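Side-chain contact in aminotransferase, class V family protein (Trichomonas vaginalis, PDB 5F8V), which probably catalyses the pyridoxal-phosphate-dependent transamination between O-phospho-L-serine and 2-oxoglutarate in L-serine biosynthesis: residues Leu59-Gln64 / Trp260-Gly265. Residues are numbered along the deposited sequence; the frame is centred on the assembly and turned at random.
Sequences LRTLLQ and WIEEKG
The carboxylate of Glu262 is the flat group that reaches across this contact: its OE2 comes 3.8 Å from Thr61 CG2, a van der Waals approach. Within 260-265, Lys264 CG lies 3.8 Å above one face of the Trp260 ring, offset toward the rim. CG of Glu262 lies beside its backbone N (chi1 -70°) and the chain is extended beyond it, which carries the charged end to the helix of Thr61 and sets the CG methylene against the Leu62 branch at a slant. There Leu62 CD2 makes a close approach to Glu262 CG, 3.4 Å. The same methyl touches Ile261 CG2 at 3.7 Å, the two side chains crossing at about a right angle. No hydrogen bond joins the segments and 170 Å² is buried, evidence of a small, mainly apolar contact with one carboxylate at its margin; the salt bridge from Glu262 OE1 to Arg58, just before 59-64 on helix 46-63, supplies a polar link. Gln64 and Gly265, both at positive phi, close their helices with Schellman motifs, Gly265 N bonding back to Glu262 O. The contact joins two helix C-termini within the class-V aminotransferase fold: Leu62 also packs on Phe258 of helix 248-263, Ile261 on Leu267 and Met270 of helix 267-286, and Leu59 sets helix 46-63 against Ile71 of strand 69-75, outermost in this chain's sheet.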
# COMPACT_ATOMS: atom_id res chain seq x y z
N LEU A 59 -3.75 14.74 12.32
CA LEU A 59 -4.63 13.66 12.73
C LEU A 59 -4.75 13.60 14.24
O LEU A 59 -5.83 13.36 14.77
CB LEU A 59 -4.14 12.32 12.19
CG LEU A 59 -4.99 11.08 12.49
CD1 LEU A 59 -6.39 11.23 11.92
CD2 LEU A 59 -4.31 9.84 11.93
N ARG A 60 -3.62 13.82 14.94
CA ARG A 60 -3.64 13.87 16.40
C ARG A 60 -4.55 14.98 16.90
O ARG A 60 -5.31 14.77 17.84
CB ARG A 60 -2.22 14.00 16.99
CG ARG A 60 -2.21 14.02 18.52
CD ARG A 60 -0.81 14.11 19.11
NE ARG A 60 0.06 13.00 18.73
CZ ARG A 60 -0.02 11.75 19.19
NH1 ARG A 60 -0.95 11.39 20.06
NH2 ARG A 60 0.85 10.85 18.76
N THR A 61 -4.48 16.15 16.26
CA THR A 61 -5.31 17.30 16.63
C THR A 61 -6.79 17.00 16.38
O THR A 61 -7.60 17.14 17.29
CB THR A 61 -4.89 18.59 15.87
OG1 THR A 61 -3.61 19.02 16.35
CG2 THR A 61 -5.89 19.72 16.09
N LEU A 62 -7.12 16.58 15.16
CA LEU A 62 -8.49 16.23 14.78
C LEU A 62 -9.16 15.30 15.79
O LEU A 62 -10.28 15.55 16.22
CB LEU A 62 -8.52 15.52 13.42
CG LEU A 62 -8.63 16.36 12.15
CD1 LEU A 62 -8.56 15.41 10.96
CD2 LEU A 62 -9.93 17.16 12.14
N LEU A 63 -8.47 14.22 16.14
CA LEU A 63 -9.00 13.22 17.07
C LEU A 63 -8.72 13.47 18.54
O LEU A 63 -9.30 12.81 19.39
CB LEU A 63 -8.43 11.84 16.71
CG LEU A 63 -9.14 11.04 15.63
CD1 LEU A 63 -8.20 9.93 15.17
CD2 LEU A 63 -10.45 10.47 16.13
N GLN A 64 -7.82 14.42 18.85
CA GLN A 64 -7.29 14.59 20.21
C GLN A 64 -6.79 13.26 20.74
O GLN A 64 -7.17 12.81 21.82
CB GLN A 64 -8.33 15.24 21.14
CG GLN A 64 -8.69 16.67 20.76
CD GLN A 64 -7.52 17.63 20.94
OE1 GLN A 64 -7.28 18.12 22.05
NE2 GLN A 64 -6.79 17.90 19.86
N TRP A 260 -9.38 19.51 5.11
CA TRP A 260 -10.77 19.73 4.71
C TRP A 260 -11.75 19.48 5.86
O TRP A 260 -12.68 20.26 6.03
CB TRP A 260 -11.13 18.90 3.48
CG TRP A 260 -12.56 18.98 3.11
CD1 TRP A 260 -13.17 19.91 2.31
CD2 TRP A 260 -13.59 18.07 3.50
NE1 TRP A 260 -14.51 19.64 2.18
CE2 TRP A 260 -14.79 18.51 2.90
CE3 TRP A 260 -13.61 16.93 4.30
CZ2 TRP A 260 -16.00 17.85 3.09
CZ3 TRP A 260 -14.83 16.26 4.48
CH2 TRP A 260 -16.00 16.73 3.88
N ILE A 261 -11.53 18.44 6.65
CA ILE A 261 -12.36 18.15 7.82
C ILE A 261 -12.27 19.28 8.85
O ILE A 261 -13.28 19.68 9.43
CB ILE A 261 -11.99 16.81 8.50
CG1 ILE A 261 -12.31 15.63 7.58
CG2 ILE A 261 -12.75 16.64 9.82
CD1 ILE A 261 -11.75 14.30 8.04
N GLU A 262 -11.06 19.78 9.09
CA GLU A 262 -10.87 20.91 10.01
C GLU A 262 -11.61 22.16 9.53
O GLU A 262 -12.26 22.85 10.32
CB GLU A 262 -9.39 21.22 10.24
CG GLU A 262 -8.68 20.15 11.04
CD GLU A 262 -7.22 20.46 11.30
OE1 GLU A 262 -6.49 20.80 10.34
OE2 GLU A 262 -6.79 20.34 12.46
N GLU A 263 -11.55 22.41 8.22
CA GLU A 263 -12.23 23.55 7.59
C GLU A 263 -13.75 23.50 7.81
O GLU A 263 -14.39 24.55 7.97
CB GLU A 263 -11.92 23.64 6.08
CG GLU A 263 -10.49 24.05 5.76
CD GLU A 263 -10.05 23.77 4.33
OE1 GLU A 263 -10.90 23.59 3.42
OE2 GLU A 263 -8.82 23.74 4.09
N LYS A 264 -14.31 22.29 7.82
CA LYS A 264 -15.76 22.08 8.02
C LYS A 264 -16.21 21.99 9.49
O LYS A 264 -17.39 21.73 9.74
CB LYS A 264 -16.22 20.84 7.24
CG LYS A 264 -15.94 20.89 5.74
CD LYS A 264 -16.74 21.99 5.05
CE LYS A 264 -16.50 21.99 3.55
NZ LYS A 264 -17.24 23.12 2.90
N GLY A 265 -15.30 22.19 10.45
CA GLY A 265 -15.67 22.31 11.87
C GLY A 265 -15.25 21.18 12.79
O GLY A 265 -15.55 21.22 13.98